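Local coordinates for protein diguanylate cyclase (Pseudomonas aeruginosa, PDB 5M3C) that joins a GGDEF domain and an EAL domain in one chain, and holds guanosine-5'-triphosphate and calcium in the first and a second calcium ion in the other, at residues Pro7-Pro12 with Val78-Gly83; Phe39-Arg44 with Gly83-Ile88; Gly208-Val213 with Ser267-Gly272; Ile302-Ile307 with Asp331-Gly336. One frame throughout, in Å; residues are numbered along the deposited sequence.

Overall arrangement
The four contacts fall into two pairs, one in each domain of the chain. Contacts 1 and 2 have centres 10 Å apart, share Gly83 and both reach one sheet, where Ala79 O and Ile87 N, 2.8 Å apart, probably form a hydrogen bond; both reach GTP, contact 1 beside the guanine and contact 2 at the calcium-bound phosphates. Contacts 3 and 4, with centres 14 Å apart, belong to the EAL domain and supply three ligands of its calcium ion, with Asn269 OD1 3.0 Å from Asp331 OD2. The pairs lie on opposite sides of the chain's centre: nearest atoms of contacts 2 and 3 are about 17 Å apart, and centres of contacts 1 and 3 about 48 Å.

Contact 1: Pro7-Pro12 with Val78-Gly83; sequences PLTGLP and VARLGG. With GTP (guanosine-5'-triphosphate), chain I.
Pro12 and Leu11 lie against the edge of strand 77-82, while Thr9 and Leu8 meet the long side chain of Arg80. Across the backbone, Arg80 N donates a weak, bent bond to Pro12 O (3.1 Å, 132° at the hydrogen). The Pro12 ring flanks it: CB faces Ala79 CB at 4.2 Å, and CD turns toward Val78 O. Leu11 adds the apolar part, its CD2 reaching Val78 CG1 at 4.2 Å, with Phe86 and Ala65 of helix 54-70 packed around the same leucine. Arg80 leaves the strand with CG turned away from the backbone N (chi1 163°) and then bends at chi2 and chi3, which brings the guanidinium alongside Leu8 and Thr9. Thr9 CG2 sits over one face of that group, and Leu8 CD1 comes in obliquely at 4.2 Å from NH1. At the edge, near the guanidinium plane, NH2 donates to Gly83 O, and GTP O6 lies 3.5 Å from NH2. From outside the two segments Asp6 helps to hold the group: it forms a salt bridge with Arg80 NE and a hydrogen bond with Thr9 OG1, tying the loop before helix 14-31 to the arginine. Further along the strand Leu81 and Gly82 both face Glu85, a classic beta bulge that precedes the turn at Gly83, whose CA lies 3.4 Å from GTP N7. Between Asp6 and a backbone carbonyl, the guanidinium is probably held with its edge toward guanine O6, and its positive charge would probably favour the electron-rich O6 and N7 side of that base.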
# COMPACT_ATOMS: atom_id res chain seq x y z
N PRO B 7 -18.44 41.41 7.18
CA PRO B 7 -19.79 41.23 7.72
C PRO B 7 -20.04 39.81 8.21
O PRO B 7 -20.40 39.60 9.37
CB PRO B 7 -20.70 41.56 6.52
CG PRO B 7 -19.85 42.35 5.58
CD PRO B 7 -18.46 41.83 5.77
N LEU B 8 -19.84 38.83 7.33
CA LEU B 8 -20.17 37.44 7.61
C LEU B 8 -19.44 36.89 8.84
O LEU B 8 -20.07 36.32 9.73
CB LEU B 8 -19.88 36.58 6.38
CG LEU B 8 -20.16 35.07 6.42
CD1 LEU B 8 -18.89 34.29 6.71
CD2 LEU B 8 -21.26 34.71 7.42
N THR B 9 -18.12 37.06 8.90
CA THR B 9 -17.33 36.49 10.00
C THR B 9 -17.17 37.43 11.19
O THR B 9 -16.80 36.99 12.28
CB THR B 9 -15.92 36.08 9.53
OG1 THR B 9 -15.28 37.20 8.91
CG2 THR B 9 -16.00 34.93 8.55
N GLY B 10 -17.43 38.71 10.97
CA GLY B 10 -17.23 39.72 12.01
C GLY B 10 -15.76 40.04 12.21
O GLY B 10 -15.40 40.78 13.12
N LEU B 11 -14.90 39.46 11.37
CA LEU B 11 -13.46 39.67 11.46
C LEU B 11 -13.02 40.94 10.73
O LEU B 11 -13.68 41.38 9.79
CB LEU B 11 -12.71 38.48 10.87
CG LEU B 11 -12.06 37.50 11.86
CD1 LEU B 11 -12.97 37.19 13.04
CD2 LEU B 11 -11.65 36.24 11.12
N PRO B 12 -11.89 41.51 11.16
CA PRO B 12 -11.33 42.69 10.50
C PRO B 12 -10.95 42.38 9.06
O PRO B 12 -10.30 41.37 8.80
CB PRO B 12 -10.07 42.99 11.32
CG PRO B 12 -10.28 42.33 12.64
CD PRO B 12 -11.09 41.11 12.34
N VAL B 78 -6.43 38.56 14.10
CA VAL B 78 -6.80 37.67 13.00
C VAL B 78 -7.75 38.40 12.06
O VAL B 78 -8.70 39.03 12.51
CB VAL B 78 -7.53 36.42 13.51
CG1 VAL B 78 -7.69 35.41 12.38
CG2 VAL B 78 -6.78 35.80 14.67
N ALA B 79 -7.49 38.31 10.76
CA ALA B 79 -8.31 39.02 9.79
C ALA B 79 -8.68 38.11 8.63
O ALA B 79 -7.96 37.17 8.31
CB ALA B 79 -7.57 40.24 9.28
N ARG B 80 -9.82 38.39 8.00
CA ARG B 80 -10.15 37.73 6.75
C ARG B 80 -9.61 38.59 5.60
O ARG B 80 -10.07 39.71 5.38
CB ARG B 80 -11.66 37.51 6.60
CG ARG B 80 -12.08 37.22 5.16
CD ARG B 80 -13.01 36.02 5.03
NE ARG B 80 -14.40 36.39 4.81
CZ ARG B 80 -15.24 35.75 3.99
NH1 ARG B 80 -16.49 36.16 3.86
NH2 ARG B 80 -14.82 34.69 3.30
N LEU B 81 -8.62 38.05 4.89
CA LEU B 81 -8.07 38.72 3.72
C LEU B 81 -9.09 38.74 2.60
O LEU B 81 -9.21 39.73 1.87
CB LEU B 81 -6.81 38.00 3.25
CG LEU B 81 -6.03 38.70 2.13
CD1 LEU B 81 -5.56 40.07 2.59
CD2 LEU B 81 -4.86 37.86 1.67
N GLY B 82 -9.81 37.64 2.45
CA GLY B 82 -10.84 37.51 1.43
C GLY B 82 -10.97 36.07 0.98
O GLY B 82 -9.98 35.34 0.91
N GLY B 83 -12.20 35.66 0.67
CA GLY B 83 -12.47 34.28 0.27
C GLY B 83 -12.26 33.34 1.44
O GLY B 83 -12.68 33.62 2.56
PG GTP I . -6.91 24.52 -2.33
O1G GTP I . -6.12 24.30 -3.60
O2G GTP I . -6.51 23.62 -1.19
O3G GTP I . -7.07 25.97 -1.94
O3B GTP I . -8.40 24.00 -2.66
PB GTP I . -9.66 25.00 -2.68
O1B GTP I . -10.83 24.28 -3.31
O2B GTP I . -9.82 25.61 -1.31
O3A GTP I . -9.13 26.11 -3.72
PA GTP I . -9.62 27.65 -3.69
O1A GTP I . -9.55 28.20 -5.09
O2A GTP I . -8.91 28.36 -2.56
O5' GTP I . -11.16 27.50 -3.29
C5' GTP I . -11.75 28.51 -2.48
C4' GTP I . -13.18 28.09 -2.21
O4' GTP I . -13.71 28.86 -1.13
C3' GTP I . -14.07 28.32 -3.43
O3' GTP I . -14.71 27.11 -3.83
C2' GTP I . -15.08 29.35 -2.98
O2' GTP I . -16.39 29.08 -3.49
C1' GTP I . -15.04 29.23 -1.46
N9 GTP I . -15.43 30.51 -0.84
C8 GTP I . -14.78 31.68 -0.92
N7 GTP I . -15.44 32.64 -0.22
C5 GTP I . -16.53 32.07 0.32
C6 GTP I . -17.66 32.50 1.17
O6 GTP I . -17.73 33.68 1.57
N1 GTP I . -18.59 31.59 1.51
C2 GTP I . -18.52 30.31 1.10
N2 GTP I . -19.49 29.45 1.48
N3 GTP I . -17.52 29.85 0.32
C4 GTP I . -16.52 30.66 -0.09

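Contact 2: Phe39-Arg44 with Gly83-Ile88; sequences FIDLDR and GDEFII. With CA (calcium ion), chain G; GTP (guanosine-5'-triphosphate), chain I.
Asp41 and Glu85 form a non-hydrogen-bonded pair of two antiparallel strands, and the aspartate can be traced outward from there. Its CB packs on Glu85 CG at 4.1 Å. With CG swung to the far side of the backbone N (chi1 -172°), the carboxylate extends toward the strand end. OD1 binds the calcium ion at 2.2 Å; OD2 instead lies 3.1 Å from Glu85 OE2, the two carboxylates turned steeply to each other without a hydrogen bond. Asp84 reaches the same metal through OD2 at 2.3 Å, its carboxylate set 85° from that of Asp41, and Leu42 O adds a backbone ligand. Three GTP oxygens, O2A, O2B and O3G, one from each phosphate, make up the remaining ligands. Gly82 to Phe86 spell the GGDEF signature that names the domain, at the turn of the hairpin of strands 77-82 and 85-90; strand 35-43 pairs with its second arm. This places Asp84 across from Leu42 and next to Asp41 at the metal. The register is set by reciprocal bonds between Ile40 and Phe86, and by Leu42 N donating almost straight to Asp84 O (3.1 Å). Beyond the metal, Arg44 N donates to GTP O2G at 3.0 Å. On the face that carries Asp41, the Glu85 carboxylate meets the edge of the Phe39 ring, CE1 lying 3.4 Å from OE2 and the two planes 80° apart. On the other face Ile40 CD1 touches Ile88 CD1, and Leu42 CG lies at the Phe86 ring edge, 4.2 Å from CE1; Ala65 and Leu61 of helix 54-70 pack on Phe86 and Leu42 respectively.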
# COMPACT_ATOMS: atom_id res chain seq x y z
N PHE B 39 -0.19 33.47 6.83
CA PHE B 39 -1.18 33.35 5.77
C PHE B 39 -1.84 31.98 5.82
O PHE B 39 -1.16 30.96 5.65
CB PHE B 39 -0.53 33.56 4.41
CG PHE B 39 -1.48 34.01 3.34
CD1 PHE B 39 -2.46 33.17 2.87
CD2 PHE B 39 -1.38 35.29 2.81
CE1 PHE B 39 -3.34 33.58 1.88
CE2 PHE B 39 -2.25 35.71 1.83
CZ PHE B 39 -3.23 34.86 1.36
N ILE B 40 -3.15 31.95 6.03
CA ILE B 40 -3.88 30.69 6.17
C ILE B 40 -4.96 30.53 5.10
O ILE B 40 -5.91 31.31 5.06
CB ILE B 40 -4.57 30.58 7.54
CG1 ILE B 40 -3.52 30.58 8.66
CG2 ILE B 40 -5.42 29.33 7.60
CD1 ILE B 40 -4.11 30.52 10.05
N ASP B 41 -4.82 29.51 4.26
CA ASP B 41 -5.77 29.25 3.19
C ASP B 41 -6.42 27.89 3.39
O ASP B 41 -5.74 26.86 3.41
CB ASP B 41 -5.04 29.30 1.84
CG ASP B 41 -5.98 29.24 0.65
OD1 ASP B 41 -7.01 28.54 0.74
OD2 ASP B 41 -5.70 29.90 -0.37
N LEU B 42 -7.74 27.87 3.54
CA LEU B 42 -8.46 26.63 3.79
C LEU B 42 -8.14 25.60 2.71
O LEU B 42 -7.95 25.95 1.54
CB LEU B 42 -9.97 26.87 3.85
CG LEU B 42 -10.48 27.72 5.02
CD1 LEU B 42 -12.00 27.70 5.10
CD2 LEU B 42 -9.88 27.25 6.34
N ASP B 43 -8.08 24.33 3.10
CA ASP B 43 -7.74 23.24 2.19
C ASP B 43 -8.97 22.64 1.51
O ASP B 43 -9.94 22.26 2.17
CB ASP B 43 -6.99 22.14 2.93
CG ASP B 43 -5.56 22.51 3.24
OD1 ASP B 43 -4.91 23.16 2.39
OD2 ASP B 43 -5.06 22.14 4.33
N ARG B 44 -8.92 22.57 0.18
CA ARG B 44 -9.98 21.94 -0.61
C ARG B 44 -11.37 22.29 -0.08
O ARG B 44 -12.19 21.42 0.19
CB ARG B 44 -9.79 20.42 -0.63
CG ARG B 44 -8.53 19.97 -1.36
N GLY B 83 -12.20 35.66 0.67
CA GLY B 83 -12.47 34.28 0.27
C GLY B 83 -12.26 33.34 1.44
O GLY B 83 -12.68 33.62 2.56
N ASP B 84 -11.61 32.21 1.18
CA ASP B 84 -11.31 31.25 2.23
C ASP B 84 -9.91 31.50 2.78
O ASP B 84 -9.27 30.58 3.30
CB ASP B 84 -11.42 29.82 1.70
CG ASP B 84 -10.29 29.46 0.76
OD1 ASP B 84 -9.80 30.36 0.04
OD2 ASP B 84 -9.89 28.28 0.73
N GLU B 85 -9.44 32.73 2.65
CA GLU B 85 -8.10 33.08 3.11
C GLU B 85 -8.15 34.00 4.32
O GLU B 85 -8.83 35.03 4.30
CB GLU B 85 -7.30 33.75 1.98
CG GLU B 85 -6.86 32.80 0.89
CD GLU B 85 -6.16 33.51 -0.25
OE1 GLU B 85 -6.55 34.65 -0.56
OE2 GLU B 85 -5.22 32.92 -0.83
N PHE B 86 -7.43 33.61 5.37
CA PHE B 86 -7.30 34.42 6.57
C PHE B 86 -5.84 34.83 6.73
O PHE B 86 -4.94 34.10 6.32
CB PHE B 86 -7.75 33.63 7.80
CG PHE B 86 -9.16 33.13 7.71
CD1 PHE B 86 -9.44 31.93 7.08
CD2 PHE B 86 -10.20 33.86 8.26
CE1 PHE B 86 -10.73 31.46 6.99
CE2 PHE B 86 -11.50 33.40 8.17
CZ PHE B 86 -11.77 32.20 7.54
N ILE B 87 -5.63 35.99 7.34
CA ILE B 87 -4.28 36.48 7.57
C ILE B 87 -4.14 36.92 9.01
O ILE B 87 -5.08 37.46 9.61
CB ILE B 87 -3.93 37.63 6.60
CG1 ILE B 87 -2.41 37.83 6.57
CG2 ILE B 87 -4.66 38.91 6.99
CD1 ILE B 87 -1.92 38.46 5.28
N ILE B 88 -2.97 36.67 9.58
CA ILE B 88 -2.75 36.86 11.01
C ILE B 88 -1.46 37.63 11.28
O ILE B 88 -0.48 37.50 10.55
CB ILE B 88 -2.68 35.51 11.73
CG1 ILE B 88 -4.00 34.76 11.56
CG2 ILE B 88 -2.37 35.69 13.21
CD1 ILE B 88 -3.95 33.31 12.00
CA CA G . -8.32 27.14 -0.43
PG GTP I . -6.91 24.52 -2.33
O1G GTP I . -6.12 24.30 -3.60
O2G GTP I . -6.51 23.62 -1.19
O3G GTP I . -7.07 25.97 -1.94
O3B GTP I . -8.40 24.00 -2.66
PB GTP I . -9.66 25.00 -2.68
O1B GTP I . -10.83 24.28 -3.31
O2B GTP I . -9.82 25.61 -1.31
O3A GTP I . -9.13 26.11 -3.72
PA GTP I . -9.62 27.65 -3.69
O1A GTP I . -9.55 28.20 -5.09
O2A GTP I . -8.91 28.36 -2.56
O5' GTP I . -11.16 27.50 -3.29
C5' GTP I . -11.75 28.51 -2.48
C4' GTP I . -13.18 28.09 -2.21
O4' GTP I . -13.71 28.86 -1.13
C3' GTP I . -14.07 28.32 -3.43
O3' GTP I . -14.71 27.11 -3.83
C2' GTP I . -15.08 29.35 -2.98
O2' GTP I . -16.39 29.08 -3.49
C1' GTP I . -15.04 29.23 -1.46
N9 GTP I . -15.43 30.51 -0.84
C8 GTP I . -14.78 31.68 -0.92
N7 GTP I . -15.44 32.64 -0.22
C5 GTP I . -16.53 32.07 0.32
C6 GTP I . -17.66 32.50 1.17
O6 GTP I . -17.73 33.68 1.57
N1 GTP I . -18.59 31.59 1.51
C2 GTP I . -18.52 30.31 1.10
N2 GTP I . -19.49 29.45 1.48
N3 GTP I . -17.52 29.85 0.32
C4 GTP I . -16.52 30.66 -0.09

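Contact 3: Gly208-Val213 with Ser267-Gly272; sequences GAEALV and SVNLAG. With CA (calcium ion), chain H.
Ser267 sets the register of this parallel strand pair, bonded on both sides to the residues flanking Glu210. Its N donates to Ala209 O (2.7 Å), and its O accepts from Ala211 N at 2.8 Å with an angle of 165° at the hydrogen. Between the two bonds Glu210 CA turns its hydrogen toward the same Ser267 O, and Glu210 CG packs on Ser267 CB at 4.0 Å. The serine hydroxyl is engaged elsewhere, by Lys198. Val268 follows on the opposite face of the sheet, where CG2 touches Ala211 CB at 3.7 Å and Val245 and Ala249 of helix 238-259 lie over the valine. Asn269 comes next, its side chain turned to the metal. Its OD1 binds the calcium ion at 2.6 Å, while Glu210 OE2 binds it at 2.3 Å. Glu210 gets there as an almost straight rod, with both chi1 (-175°) and chi2 fully extended, so its carboxylate projects from the sheet into the metal site; the amide plane of Asn269 is set 82° from the carboxylate plane. Glu301 and Asp331 complete the four protein ligands, and the other oxygen of Glu210, OE1, is hydrogen-bonded to Gln408 NE2. Glu210, Ala211 and Leu212 are the Glu-Ala-Leu signature that names the EAL domain, a TIM-barrel-like fold. Within it, strand 206-217 runs between strands 192-200 and 266-269, and the latter is followed by 298-303. Helix 238-259 packs outside, along the Val213, Val268 face, while the side chain of Glu210 leaves the other face to reach calcium near the C-terminal ends of strands 266-269 and 298-303.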
# COMPACT_ATOMS: atom_id res chain seq x y z
N GLY B 208 4.73 -3.14 -32.73
CA GLY B 208 3.83 -2.09 -32.29
C GLY B 208 4.60 -0.83 -31.95
O GLY B 208 5.80 -0.73 -32.21
N ALA B 209 3.90 0.14 -31.37
CA ALA B 209 4.54 1.39 -30.98
C ALA B 209 3.83 2.01 -29.78
O ALA B 209 2.67 1.70 -29.51
CB ALA B 209 4.54 2.37 -32.15
N GLU B 210 4.54 2.87 -29.05
CA GLU B 210 3.94 3.58 -27.92
C GLU B 210 3.81 5.06 -28.22
O GLU B 210 4.74 5.70 -28.72
CB GLU B 210 4.78 3.38 -26.66
CG GLU B 210 4.14 3.99 -25.42
CD GLU B 210 4.97 3.81 -24.17
OE1 GLU B 210 6.11 3.30 -24.27
OE2 GLU B 210 4.50 4.19 -23.07
N ALA B 211 2.64 5.61 -27.90
CA ALA B 211 2.37 7.03 -28.05
C ALA B 211 2.68 7.74 -26.73
O ALA B 211 2.14 7.38 -25.69
CB ALA B 211 0.93 7.27 -28.45
N LEU B 212 3.55 8.74 -26.80
CA LEU B 212 4.04 9.44 -25.62
C LEU B 212 3.80 10.94 -25.74
O LEU B 212 4.23 11.57 -26.71
CB LEU B 212 5.53 9.16 -25.46
CG LEU B 212 5.91 7.69 -25.32
CD1 LEU B 212 7.35 7.45 -25.74
CD2 LEU B 212 5.67 7.22 -23.89
N VAL B 213 3.12 11.51 -24.75
CA VAL B 213 2.77 12.92 -24.79
C VAL B 213 3.98 13.81 -24.54
O VAL B 213 4.76 13.58 -23.62
CB VAL B 213 1.71 13.27 -23.73
CG1 VAL B 213 1.04 14.59 -24.07
CG2 VAL B 213 0.67 12.17 -23.63
N SER B 267 0.40 1.61 -28.09
CA SER B 267 0.29 1.62 -26.64
C SER B 267 0.14 3.03 -26.11
O SER B 267 0.86 3.93 -26.54
CB SER B 267 1.53 0.99 -26.01
OG SER B 267 1.89 -0.21 -26.66
N VAL B 268 -0.78 3.23 -25.18
CA VAL B 268 -0.92 4.53 -24.53
C VAL B 268 -1.10 4.37 -23.03
O VAL B 268 -1.89 3.54 -22.57
CB VAL B 268 -2.11 5.32 -25.10
CG1 VAL B 268 -2.32 6.60 -24.31
CG2 VAL B 268 -1.87 5.65 -26.56
N ASN B 269 -0.37 5.18 -22.26
CA ASN B 269 -0.49 5.15 -20.81
C ASN B 269 -1.85 5.70 -20.38
O ASN B 269 -2.34 6.68 -20.93
CB ASN B 269 0.63 5.98 -20.17
CG ASN B 269 1.99 5.34 -20.35
OD1 ASN B 269 2.17 4.15 -20.12
ND2 ASN B 269 2.97 6.15 -20.74
N LEU B 270 -2.45 5.04 -19.40
CA LEU B 270 -3.74 5.45 -18.88
C LEU B 270 -3.60 5.87 -17.42
O LEU B 270 -3.49 5.02 -16.54
CB LEU B 270 -4.74 4.30 -19.00
CG LEU B 270 -6.22 4.67 -18.87
CD1 LEU B 270 -6.66 5.52 -20.05
CD2 LEU B 270 -7.06 3.41 -18.77
N ALA B 271 -3.60 7.17 -17.18
CA ALA B 271 -3.52 7.71 -15.83
C ALA B 271 -4.53 7.04 -14.92
O ALA B 271 -5.60 6.62 -15.36
CB ALA B 271 -3.74 9.22 -15.85
N GLY B 272 -4.19 6.94 -13.64
CA GLY B 272 -5.06 6.27 -12.67
C GLY B 272 -6.48 6.80 -12.67
O GLY B 272 -7.44 6.02 -12.65
CA CA H . 4.55 3.35 -20.88

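Contact 4: Ile302-Ile307 with Asp331-Gly336; sequences ITESFI and DDFGTG. With CA (calcium ion), chain H.
The carboxylate of Glu304 and the ring of Phe333 lie with their planes 33° apart, OE1 approaching obliquely at 3.2 Å from CE1. From above the carboxylate plane, 36° out of it, Gly334 N donates to Glu304 OE2 (3.0 Å). The glutamate reaches both partners with CG opposite the backbone N (chi1 -174°) and the chain extended beyond it, so the side chain runs outward from helix 304-307 to the turn after Phe333. Leu351 packs against Phe333 from the neighbouring strand 350-353. At the root of the contact strands 298-303 and 327-333 run parallel, Thr303 facing Asp331. Asp331 N donates to Ile302 O at 2.8 Å, and Asp331 O accepts from Glu304 N at 2.9 Å. Thr303 occupies the N-cap position without a capping bond from its side chain; its O starts the helix by accepting from both Phe306 N and Ile307 N. Thr303 OG1 and Ser305 OG share a hydrogen bond of 3.2 Å. On Asp331 the two oxygens part company: OD2 binds the calcium ion at 2.4 Å, and OD1 takes a bond from Asp332 N at 2.9 Å. This is a strand-end corner of the TIM-barrel-like EAL fold, where Asp331 joins Glu210, Asn269 and Glu301 at the metal. Asp331 is thus held through its backbone on one strand neighbour and through Asp332 N at its side chain, which probably helps to hold the carboxylate as OD2 reaches calcium; Glu304, the first helical residue after Thr303, grips the turn that follows Phe333 through Gly334 N.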
# COMPACT_ATOMS: atom_id res chain seq x y z
N ILE B 302 -0.98 0.51 -17.99
CA ILE B 302 -1.31 1.01 -16.66
C ILE B 302 -0.17 0.70 -15.69
O ILE B 302 0.32 -0.43 -15.64
CB ILE B 302 -2.62 0.40 -16.13
CG1 ILE B 302 -3.66 0.36 -17.25
CG2 ILE B 302 -3.12 1.19 -14.93
CD1 ILE B 302 -5.05 -0.05 -16.79
N THR B 303 0.24 1.70 -14.92
CA THR B 303 1.39 1.56 -14.04
C THR B 303 1.11 0.57 -12.90
O THR B 303 0.04 0.61 -12.28
CB THR B 303 1.82 2.93 -13.46
OG1 THR B 303 3.01 2.78 -12.68
CG2 THR B 303 0.72 3.53 -12.59
N GLU B 304 2.07 -0.31 -12.65
CA GLU B 304 1.96 -1.31 -11.59
C GLU B 304 1.54 -0.67 -10.27
O GLU B 304 0.51 -1.02 -9.69
CB GLU B 304 3.29 -2.05 -11.41
CG GLU B 304 3.24 -3.21 -10.43
CD GLU B 304 4.61 -3.80 -10.15
OE1 GLU B 304 4.69 -5.01 -9.88
OE2 GLU B 304 5.61 -3.05 -10.20
N SER B 305 2.36 0.28 -9.81
CA SER B 305 2.15 0.94 -8.52
C SER B 305 0.69 1.32 -8.28
O SER B 305 0.22 1.29 -7.15
CB SER B 305 3.03 2.19 -8.42
OG SER B 305 2.85 3.05 -9.53
N PHE B 306 -0.02 1.66 -9.35
CA PHE B 306 -1.43 2.04 -9.25
C PHE B 306 -2.33 0.82 -9.21
O PHE B 306 -3.22 0.72 -8.37
CB PHE B 306 -1.84 2.94 -10.41
CG PHE B 306 -3.31 3.24 -10.45
CD1 PHE B 306 -4.18 2.40 -11.12
CD2 PHE B 306 -3.82 4.34 -9.79
CE1 PHE B 306 -5.54 2.67 -11.15
CE2 PHE B 306 -5.18 4.61 -9.82
CZ PHE B 306 -6.04 3.77 -10.50
N ILE B 307 -2.10 -0.11 -10.14
CA ILE B 307 -2.95 -1.30 -10.25
C ILE B 307 -2.89 -2.18 -9.01
O ILE B 307 -3.88 -2.82 -8.65
CB ILE B 307 -2.60 -2.13 -11.50
CG1 ILE B 307 -3.50 -1.73 -12.67
CG2 ILE B 307 -2.76 -3.62 -11.22
CD1 ILE B 307 -3.46 -2.68 -13.84
N ASP B 331 2.65 -1.59 -16.67
CA ASP B 331 3.82 -0.77 -16.94
C ASP B 331 4.70 -0.66 -15.70
O ASP B 331 4.21 -0.80 -14.58
CB ASP B 331 3.38 0.63 -17.39
CG ASP B 331 4.41 1.32 -18.26
OD1 ASP B 331 5.48 0.73 -18.54
OD2 ASP B 331 4.14 2.46 -18.69
N ASP B 332 5.99 -0.43 -15.91
CA ASP B 332 6.95 -0.29 -14.82
C ASP B 332 6.84 -1.44 -13.82
O ASP B 332 6.55 -1.21 -12.65
CB ASP B 332 6.73 1.04 -14.09
CG ASP B 332 6.61 2.22 -15.03
OD1 ASP B 332 7.44 2.34 -15.95
OD2 ASP B 332 5.68 3.03 -14.84
N PHE B 333 7.07 -2.66 -14.29
CA PHE B 333 6.83 -3.84 -13.46
C PHE B 333 8.06 -4.32 -12.70
O PHE B 333 9.15 -4.40 -13.26
CB PHE B 333 6.27 -4.99 -14.30
CG PHE B 333 5.82 -6.16 -13.49
CD1 PHE B 333 4.59 -6.16 -12.87
CD2 PHE B 333 6.64 -7.27 -13.34
CE1 PHE B 333 4.17 -7.24 -12.12
CE2 PHE B 333 6.23 -8.36 -12.59
CZ PHE B 333 4.99 -8.34 -11.98
N GLY B 334 7.87 -4.65 -11.43
CA GLY B 334 8.90 -5.30 -10.63
C GLY B 334 9.59 -4.43 -9.60
O GLY B 334 10.35 -4.93 -8.77
N THR B 335 9.33 -3.13 -9.64
CA THR B 335 10.07 -2.16 -8.82
C THR B 335 9.84 -2.33 -7.31
O THR B 335 10.79 -2.55 -6.56
CB THR B 335 9.71 -0.72 -9.21
OG1 THR B 335 8.29 -0.58 -9.30
CG2 THR B 335 10.34 -0.36 -10.54
N GLY B 336 8.59 -2.20 -6.88
CA GLY B 336 8.28 -2.22 -5.45
C GLY B 336 7.57 -3.49 -4.99
O GLY B 336 7.88 -4.59 -5.45
CA CA H . 4.55 3.35 -20.88